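Local coordinates for structural polyprotein, VP1 (PDB 5CDD) that probably serves as a structural protein of the virus capsid, being the VP1 portion cut from a longer polyprotein and folded around a beta-sandwich, at residues K60-I63 with T64-T67; R86-R89 with G90-Y94; T159-K162 with G163-S166. All blocks are in the same frame, centred on the assembly; numbering follows the deposited sequence.

Contact 1 of 3, residues K60-I63 with T64-T67; sequences KTPI and TDLT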
ATOM      1  N   LYS A  60       7.840  -2.073  51.020  1.00 37.90           N
ATOM      2  CA  LYS A  60       6.681  -2.206  50.147  1.00 35.43           C
ATOM      3  C   LYS A  60       5.709  -1.107  50.566  1.00 35.50           C
ATOM      4  O   LYS A  60       5.081  -1.192  51.617  1.00 36.29           O
ATOM      5  CB  LYS A  60       6.040  -3.586  50.318  1.00 33.03           C
ATOM      6  CG  LYS A  60       7.009  -4.746  50.109  1.00 32.71           C
ATOM      7  CD  LYS A  60       6.283  -6.072  49.904  1.00 32.36           C
ATOM      8  CE  LYS A  60       5.413  -6.445  51.094  1.00 33.44           C
ATOM      9  NZ  LYS A  60       4.597  -7.669  50.832  1.00 32.65           N
ATOM     10  N   THR A  61       5.591  -0.075  49.739  1.00 35.91           N
ATOM     11  CA  THR A  61       4.732   1.060  50.049  1.00 35.45           C
ATOM     12  C   THR A  61       3.517   1.256  49.146  1.00 35.96           C
ATOM     13  O   THR A  61       3.654   1.491  47.946  1.00 38.10           O
ATOM     14  CB  THR A  61       5.544   2.368  50.013  1.00 35.00           C
ATOM     15  OG1 THR A  61       6.629   2.283  50.944  1.00 35.99           O
ATOM     16  CG2 THR A  61       4.659   3.554  50.355  1.00 34.18           C
ATOM     17  N   PRO A  62       2.305   1.164  49.715  1.00 35.10           N
ATOM     18  CA  PRO A  62       1.088   1.355  48.920  1.00 34.12           C
ATOM     19  C   PRO A  62       1.000   2.852  48.631  1.00 35.01           C
ATOM     20  O   PRO A  62       1.227   3.670  49.526  1.00 36.35           O
ATOM     21  CB  PRO A  62      -0.024   0.893  49.861  1.00 32.82           C
ATOM     22  CG  PRO A  62       0.677  -0.020  50.830  1.00 33.32           C
ATOM     23  CD  PRO A  62       1.973   0.689  51.068  1.00 34.55           C
ATOM     24  N   ILE A  63       0.679   3.221  47.395  1.00 35.41           N
ATOM     25  CA  ILE A  63       0.605   4.638  47.063  1.00 35.84           C
ATOM     26  C   ILE A  63      -0.532   5.377  47.757  1.00 35.52           C
ATOM     27  O   ILE A  63      -0.593   6.604  47.700  1.00 36.90           O
ATOM     28  CB  ILE A  63       0.507   4.878  45.537  1.00 35.72           C
ATOM     29  CG1 ILE A  63      -0.276   3.749  44.858  1.00 36.54           C
ATOM     30  CG2 ILE A  63       1.897   5.023  44.951  1.00 35.86           C
ATOM     31  CD1 ILE A  63      -1.768   3.791  45.124  1.00 38.20           C
ATOM     32  N   THR A  64      -1.419   4.643  48.422  1.00 34.84           N
ATOM     33  CA  THR A  64      -2.511   5.278  49.137  1.00 34.34           C
ATOM     34  C   THR A  64      -1.894   6.128  50.245  1.00 34.74           C
ATOM     35  O   THR A  64      -2.475   7.118  50.681  1.00 34.24           O
ATOM     36  CB  THR A  64      -3.463   4.243  49.765  1.00 33.41           C
ATOM     37  OG1 THR A  64      -2.712   3.294  50.531  1.00 34.67           O
ATOM     38  CG2 THR A  64      -4.254   3.514  48.695  1.00 32.32           C
ATOM     39  N   ASP A  65      -0.700   5.741  50.685  1.00 34.88           N
ATOM     40  CA  ASP A  65       0.007   6.474  51.730  1.00 35.79           C
ATOM     41  C   ASP A  65       0.300   7.886  51.248  1.00 35.49           C
ATOM     42  O   ASP A  65       0.386   8.823  52.039  1.00 36.50           O
ATOM     43  CB  ASP A  65       1.321   5.775  52.093  1.00 37.83           C
ATOM     44  CG  ASP A  65       1.105   4.406  52.715  1.00 41.47           C
ATOM     45  OD1 ASP A  65      -0.026   4.127  53.176  1.00 43.17           O
ATOM     46  OD2 ASP A  65       2.071   3.610  52.755  1.00 42.57           O
ATOM     47  N   LEU A  66       0.453   8.023  49.936  1.00 34.25           N
ATOM     48  CA  LEU A  66       0.719   9.310  49.309  1.00 32.82           C
ATOM     49  C   LEU A  66      -0.581   9.857  48.734  1.00 33.83           C
ATOM     50  O   LEU A  66      -0.884  11.043  48.851  1.00 34.60           O
ATOM     51  CB  LEU A  66       1.737   9.139  48.179  1.00 30.72           C
ATOM     52  CG  LEU A  66       1.933  10.336  47.243  1.00 29.26           C
ATOM     53  CD1 LEU A  66       2.519  11.501  48.019  1.00 29.11           C
ATOM     54  CD2 LEU A  66       2.848   9.947  46.095  1.00 26.81           C
ATOM     55  N   THR A  67      -1.341   8.963  48.114  1.00 35.14           N
ATOM     56  CA  THR A  67      -2.611   9.285  47.479  1.00 35.07           C
ATOM     57  C   THR A  67      -3.677   9.860  48.408  1.00 35.71           C
ATOM     58  O   THR A  67      -4.337  10.837  48.059  1.00 35.21           O
ATOM     59  CB  THR A  67      -3.163   8.032  46.759  1.00 35.54           C
ATOM     60  OG1 THR A  67      -2.725   8.045  45.396  1.00 36.34           O
ATOM     61  CG2 THR A  67      -4.680   7.975  46.818  1.00 36.48           C
TER
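Pro62 meets Asp65, and Ile63 meets Leu66 and Thr67, where the chain passes from a short strand into a helix, the two carbonyl groups taking up the N-H groups of those three residues. Pro62 O accepts the N-H of Asp65 at 3.1 Å, while Ile63 O is gripped twice, by Leu66 N at 2.8 Å and by Thr67 N. The second of these spans four residues and is already the alpha-helical pattern. This side is dense: the buried Ile63 side chain leans on Trp53 and Leu168, a greasy branched group suited to the interior. Proline suits position 62, since the strand's backbone bonds run from Thr61 to Tyr170 and from Ile63 to Leu168 and need no N-H between them. The solvent side belongs to Asp65. With CG beside the backbone N (chi1 -65°), its carboxylate turns back along the chain, so that OD2 lies 3.4 Å from Pro62 CD and 3.5 Å from Thr61 CG2. Here carbon merely brushes an exposed, charged group, and water can solvate the acid. Overlapping three- and four-residue bonds of this kind are characteristic of the first turn of a helix, here one leaving a strand that is outermost in its sheet within this chain.

Contact 2 of 3, residues R86-R89 with G90-Y94; sequences RFYR and GGRRY
Tyr88 and Arg92, four residues apart, reach over a glycine-bearing break in one long strand and meet in a cation-pi contact. Just before them, Arg86 and Phe87 form a classic beta bulge opposite Gly191. At Tyr88, CG sits between the backbone N and the carbonyl carbon (chi1 75°), which stands the ring up to receive the arginine. Arg92 NH2 lies over the ring centre, 3.4 Å above its plane, and Arg92 CZ is 4.6 Å from the Tyr88 centroid. The guanidinium meets that face by its edge, its plane turned 78° from the ring, so that NH2 leads onto the pi cloud. Tyrosine fits twice over, because its OH is also hydrogen-bonded to Asp165. Arg89 then turns the other way; its NH2 bonds to Gly41 O of a neighbouring chain, a task for a long, many-donor side chain. Immediately after it, Gly90 takes backbone angles in which a side chain would jam against the preceding carbonyl. The break lies within strand 87-98, where Tyr88 pairs with Ile154 and Arg89 with Thr189, placing this strand between 154-155 on one side and the region of 189-191 on the other.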
ATOM      1  N   ARG A  86     -19.120  12.722  42.768  1.00 23.18           N
ATOM      2  CA  ARG A  86     -19.226  11.809  43.904  1.00 24.70           C
ATOM      3  C   ARG A  86     -18.639  10.421  43.652  1.00 25.80           C
ATOM      4  O   ARG A  86     -18.232   9.738  44.590  1.00 26.79           O
ATOM      5  CB  ARG A  86     -20.690  11.655  44.325  1.00 25.41           C
ATOM      6  CG  ARG A  86     -20.883  10.790  45.567  1.00 26.49           C
ATOM      7  CD  ARG A  86     -20.276  11.454  46.796  1.00 29.05           C
ATOM      8  NE  ARG A  86     -21.035  12.633  47.208  1.00 29.98           N
ATOM      9  CZ  ARG A  86     -20.551  13.609  47.970  1.00 30.55           C
ATOM     10  NH1 ARG A  86     -19.300  13.556  48.405  1.00 32.37           N
ATOM     11  NH2 ARG A  86     -21.320  14.638  48.300  1.00 31.16           N
ATOM     12  N   PHE A  87     -18.595  10.004  42.391  1.00 26.89           N
ATOM     13  CA  PHE A  87     -18.075   8.684  42.045  1.00 26.60           C
ATOM     14  C   PHE A  87     -16.963   8.747  41.010  1.00 27.02           C
ATOM     15  O   PHE A  87     -16.843   9.724  40.269  1.00 27.43           O
ATOM     16  CB  PHE A  87     -19.201   7.811  41.482  1.00 26.34           C
ATOM     17  CG  PHE A  87     -20.328   7.572  42.439  1.00 25.37           C
ATOM     18  CD1 PHE A  87     -20.218   6.611  43.441  1.00 25.43           C
ATOM     19  CD2 PHE A  87     -21.507   8.306  42.340  1.00 25.56           C
ATOM     20  CE1 PHE A  87     -21.265   6.382  44.329  1.00 24.64           C
ATOM     21  CE2 PHE A  87     -22.561   8.085  43.224  1.00 26.11           C
ATOM     22  CZ  PHE A  87     -22.439   7.121  44.221  1.00 25.17           C
ATOM     23  N   TYR A  88     -16.151   7.694  40.965  1.00 27.40           N
ATOM     24  CA  TYR A  88     -15.070   7.596  39.991  1.00 27.26           C
ATOM     25  C   TYR A  88     -15.142   6.208  39.366  1.00 27.85           C
ATOM     26  O   TYR A  88     -15.848   5.331  39.867  1.00 26.92           O
ATOM     27  CB  TYR A  88     -13.702   7.837  40.646  1.00 25.86           C
ATOM     28  CG  TYR A  88     -13.152   6.704  41.484  1.00 26.21           C
ATOM     29  CD1 TYR A  88     -12.623   5.558  40.889  1.00 26.56           C
ATOM     30  CD2 TYR A  88     -13.124   6.795  42.872  1.00 26.87           C
ATOM     31  CE1 TYR A  88     -12.076   4.533  41.659  1.00 28.27           C
ATOM     32  CE2 TYR A  88     -12.580   5.778  43.651  1.00 29.34           C
ATOM     33  CZ  TYR A  88     -12.057   4.652  43.040  1.00 29.92           C
ATOM     34  OH  TYR A  88     -11.513   3.651  43.814  1.00 33.10           O
ATOM     35  N   ARG A  89     -14.415   6.007  38.275  1.00 29.16           N
ATOM     36  CA  ARG A  89     -14.449   4.726  37.589  1.00 27.89           C
ATOM     37  C   ARG A  89     -13.330   4.640  36.563  1.00 27.54           C
ATOM     38  O   ARG A  89     -13.094   5.583  35.813  1.00 30.41           O
ATOM     39  CB  ARG A  89     -15.811   4.576  36.916  1.00 28.60           C
ATOM     40  CG  ARG A  89     -15.980   3.357  36.057  1.00 31.88           C
ATOM     41  CD  ARG A  89     -15.838   3.690  34.585  1.00 30.41           C
ATOM     42  NE  ARG A  89     -16.399   2.618  33.771  1.00 33.42           N
ATOM     43  CZ  ARG A  89     -16.403   2.609  32.445  1.00 33.90           C
ATOM     44  NH1 ARG A  89     -15.867   3.617  31.771  1.00 35.48           N
ATOM     45  NH2 ARG A  89     -16.956   1.594  31.794  1.00 35.66           N
ATOM     46  N   GLY A  90     -12.636   3.507  36.536  1.00 26.76           N
ATOM     47  CA  GLY A  90     -11.545   3.335  35.593  1.00 26.33           C
ATOM     48  C   GLY A  90     -10.195   3.218  36.277  1.00 26.94           C
ATOM     49  O   GLY A  90     -10.079   3.437  37.483  1.00 26.32           O
ATOM     50  N   GLY A  91      -9.172   2.881  35.497  1.00 27.70           N
ATOM     51  CA  GLY A  91      -7.831   2.723  36.034  1.00 26.80           C
ATOM     52  C   GLY A  91      -7.082   4.016  36.293  1.00 26.81           C
ATOM     53  O   GLY A  91      -7.626   5.109  36.125  1.00 26.86           O
ATOM     54  N   ARG A  92      -5.821   3.884  36.698  1.00 26.74           N
ATOM     55  CA  ARG A  92      -4.973   5.031  37.009  1.00 27.59           C
ATOM     56  C   ARG A  92      -3.538   4.826  36.519  1.00 27.44           C
ATOM     57  O   ARG A  92      -3.067   3.698  36.401  1.00 29.09           O
ATOM     58  CB  ARG A  92      -4.969   5.264  38.521  1.00 27.77           C
ATOM     59  CG  ARG A  92      -6.341   5.560  39.104  1.00 30.33           C
ATOM     60  CD  ARG A  92      -6.443   5.077  40.537  1.00 34.53           C
ATOM     61  NE  ARG A  92      -7.752   5.351  41.126  1.00 39.14           N
ATOM     62  CZ  ARG A  92      -8.161   6.553  41.522  1.00 40.26           C
ATOM     63  NH1 ARG A  92      -7.359   7.604  41.398  1.00 42.01           N
ATOM     64  NH2 ARG A  92      -9.368   6.705  42.050  1.00 41.18           N
ATOM     65  N   ARG A  93      -2.851   5.928  36.235  1.00 26.61           N
ATOM     66  CA  ARG A  93      -1.471   5.880  35.764  1.00 25.18           C
ATOM     67  C   ARG A  93      -0.564   6.717  36.655  1.00 25.41           C
ATOM     68  O   ARG A  93      -0.971   7.762  37.164  1.00 25.34           O
ATOM     69  CB  ARG A  93      -1.382   6.396  34.325  1.00 23.91           C
ATOM     70  CG  ARG A  93      -1.963   5.449  33.293  1.00 23.71           C
ATOM     71  CD  ARG A  93      -2.059   6.100  31.927  1.00 22.90           C
ATOM     72  NE  ARG A  93      -2.495   5.147  30.911  1.00 24.99           N
ATOM     73  CZ  ARG A  93      -2.884   5.487  29.687  1.00 25.59           C
ATOM     74  NH1 ARG A  93      -2.893   6.761  29.328  1.00 24.41           N
ATOM     75  NH2 ARG A  93      -3.262   4.556  28.823  1.00 27.04           N
ATOM     76  N   TYR A  94       0.667   6.247  36.841  1.00 25.94           N
ATOM     77  CA  TYR A  94       1.641   6.953  37.664  1.00 25.85           C
ATOM     78  C   TYR A  94       3.008   6.989  36.994  1.00 24.87           C
ATOM     79  O   TYR A  94       3.385   6.064  36.276  1.00 25.77           O
ATOM     80  CB  TYR A  94       1.798   6.279  39.034  1.00 26.37           C
ATOM     81  CG  TYR A  94       0.536   6.197  39.861  1.00 27.96           C
ATOM     82  CD1 TYR A  94      -0.361   5.142  39.699  1.00 28.52           C
ATOM     83  CD2 TYR A  94       0.244   7.170  40.816  1.00 28.57           C
ATOM     84  CE1 TYR A  94      -1.522   5.057  40.472  1.00 31.07           C
ATOM     85  CE2 TYR A  94      -0.911   7.097  41.592  1.00 30.75           C
ATOM     86  CZ  TYR A  94      -1.788   6.038  41.416  1.00 31.66           C
ATOM     87  OH  TYR A  94      -2.930   5.963  42.185  1.00 34.47           O
TER

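Contact 3 of 3, residues T159-K162 with G163-S166; sequences TSDK and GYDS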
ATOM      1  N   THR A 159     -15.359   6.053  52.687  1.00 46.61           N
ATOM      2  CA  THR A 159     -14.812   5.633  53.969  1.00 47.94           C
ATOM      3  C   THR A 159     -15.030   4.140  54.208  1.00 49.30           C
ATOM      4  O   THR A 159     -14.645   3.610  55.249  1.00 48.88           O
ATOM      5  CB  THR A 159     -15.454   6.424  55.130  1.00 47.18           C
ATOM      6  OG1 THR A 159     -16.866   6.174  55.160  1.00 46.70           O
ATOM      7  CG2 THR A 159     -15.216   7.917  54.952  1.00 46.32           C
ATOM      8  N   SER A 160     -15.636   3.463  53.236  1.00 51.33           N
ATOM      9  CA  SER A 160     -15.913   2.035  53.365  1.00 53.39           C
ATOM     10  C   SER A 160     -15.193   1.152  52.346  1.00 53.87           C
ATOM     11  O   SER A 160     -15.240  -0.075  52.446  1.00 54.93           O
ATOM     12  CB  SER A 160     -17.421   1.784  53.267  1.00 55.36           C
ATOM     13  OG  SER A 160     -17.921   2.135  51.987  1.00 56.87           O
ATOM     14  N   ASP A 161     -14.531   1.768  51.370  1.00 54.18           N
ATOM     15  CA  ASP A 161     -13.814   1.003  50.352  1.00 54.27           C
ATOM     16  C   ASP A 161     -12.671   0.217  50.981  1.00 54.21           C
ATOM     17  O   ASP A 161     -11.631   0.780  51.321  1.00 55.62           O
ATOM     18  CB  ASP A 161     -13.242   1.930  49.275  1.00 53.61           C
ATOM     19  CG  ASP A 161     -12.665   1.165  48.088  1.00 52.58           C
ATOM     20  OD1 ASP A 161     -11.974   0.144  48.294  1.00 49.86           O
ATOM     21  OD2 ASP A 161     -12.895   1.597  46.941  1.00 54.32           O
ATOM     22  N   LYS A 162     -12.866  -1.086  51.137  1.00 53.02           N
ATOM     23  CA  LYS A 162     -11.831  -1.932  51.711  1.00 52.10           C
ATOM     24  C   LYS A 162     -11.520  -3.088  50.777  1.00 50.35           C
ATOM     25  O   LYS A 162     -12.038  -4.191  50.943  1.00 50.42           O
ATOM     26  CB  LYS A 162     -12.268  -2.476  53.071  1.00 53.81           C
ATOM     27  CG  LYS A 162     -11.274  -3.452  53.703  1.00 56.89           C
ATOM     28  CD  LYS A 162      -9.966  -2.783  54.104  1.00 56.32           C
ATOM     29  CE  LYS A 162      -8.998  -3.802  54.688  1.00 57.07           C
ATOM     30  NZ  LYS A 162      -7.772  -3.171  55.243  1.00 57.49           N
ATOM     31  N   GLY A 163     -10.671  -2.823  49.791  1.00 47.99           N
ATOM     32  CA  GLY A 163     -10.295  -3.853  48.844  1.00 44.82           C
ATOM     33  C   GLY A 163     -11.353  -4.128  47.796  1.00 43.48           C
ATOM     34  O   GLY A 163     -11.454  -5.251  47.309  1.00 43.02           O
ATOM     35  N   TYR A 164     -12.144  -3.117  47.447  1.00 42.77           N
ATOM     36  CA  TYR A 164     -13.185  -3.287  46.435  1.00 42.08           C
ATOM     37  C   TYR A 164     -12.577  -3.265  45.038  1.00 40.12           C
ATOM     38  O   TYR A 164     -13.005  -4.002  44.148  1.00 39.98           O
ATOM     39  CB  TYR A 164     -14.244  -2.186  46.545  1.00 45.19           C
ATOM     40  CG  TYR A 164     -15.064  -2.242  47.816  1.00 48.84           C
ATOM     41  CD1 TYR A 164     -15.378  -3.465  48.412  1.00 50.73           C
ATOM     42  CD2 TYR A 164     -15.555  -1.075  48.408  1.00 49.45           C
ATOM     43  CE1 TYR A 164     -16.158  -3.529  49.566  1.00 53.58           C
ATOM     44  CE2 TYR A 164     -16.339  -1.126  49.563  1.00 52.09           C
ATOM     45  CZ  TYR A 164     -16.636  -2.355  50.138  1.00 54.19           C
ATOM     46  OH  TYR A 164     -17.407  -2.414  51.280  1.00 55.64           O
ATOM     47  N   ASP A 165     -11.580  -2.405  44.856  1.00 38.34           N
ATOM     48  CA  ASP A 165     -10.886  -2.279  43.585  1.00 35.62           C
ATOM     49  C   ASP A 165      -9.383  -2.358  43.823  1.00 34.39           C
ATOM     50  O   ASP A 165      -8.919  -2.328  44.966  1.00 33.23           O
ATOM     51  CB  ASP A 165     -11.259  -0.955  42.910  1.00 36.79           C
ATOM     52  CG  ASP A 165     -10.923   0.252  43.762  1.00 38.57           C
ATOM     53  OD1 ASP A 165     -11.267   0.251  44.963  1.00 39.83           O
ATOM     54  OD2 ASP A 165     -10.321   1.206  43.226  1.00 39.16           O
ATOM     55  N   SER A 166      -8.627  -2.463  42.735  1.00 33.42           N
ATOM     56  CA  SER A 166      -7.174  -2.568  42.800  1.00 32.92           C
ATOM     57  C   SER A 166      -6.453  -1.239  42.977  1.00 32.03           C
ATOM     58  O   SER A 166      -6.973  -0.179  42.636  1.00 31.13           O
ATOM     59  CB  SER A 166      -6.655  -3.269  41.543  1.00 33.76           C
ATOM     60  OG  SER A 166      -7.164  -2.634  40.376  1.00 35.82           O
TER
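A chi1 of -172° sends the carboxylate of Asp161 forward toward Gly163 to Asp165, while Tyr164, at chi1 -67°, lays its ring back over the chain before it. The two side chains run alongside one another head to tail, with carboxylate and ring planes 42° apart. Tyr164 CD2 comes 3.3 Å from Asp161 CA, and Tyr164 CE2 lies 3.3 Å from Ser160 O. Lys162 N lies over one face of the ring, nearer its border than its centre. A flat, broad residue is well suited to spreading over a tight turn in this way. Asp161 OD1 accepts a weak hydrogen bond from Tyr164 N, at 3.4 Å, which spans the turn. Gly163 takes a positive phi, a conformation that favours glycine here. The CB of Lys162 leaves on the side away from the turn, and NZ bonds to Asn118 O. Beyond the turn, Asp165 OD1 lies 2.9 Å from Asp161 OD2, a pair of like charges. If both buried acids are ionised, such closeness would be costly; it is probably eased in part by Arg117, which forms a salt bridge with Asp165 OD2 and is also touched by Asp161. Alternatively, the pairing may raise the proton affinity of one acid enough for it to hold a proton.

In the fold
The contacts follow one another along the chain, each finished before the next begins, and their centres lie about 13 to 16 Å apart. Contact 1 leads from strand 61-62, outermost in the four-stranded sheet within this chain, into helix 64-73; contact 2 spans the break in strand 87-98 of the other sheet; contact 3 is the end of the loop and the first residue of strand 166-172, the neighbour of 61-62. Tyr88 OH and Asp165 OD2, 2.8 Å apart, join contacts 2 and 3, bringing a strand of one sheet against the loop that leads into the other. Contact 1 meets contact 2 by packing at Tyr94 OH, whereas contacts 1 and 3 stay about 7 Å apart at their nearest atoms.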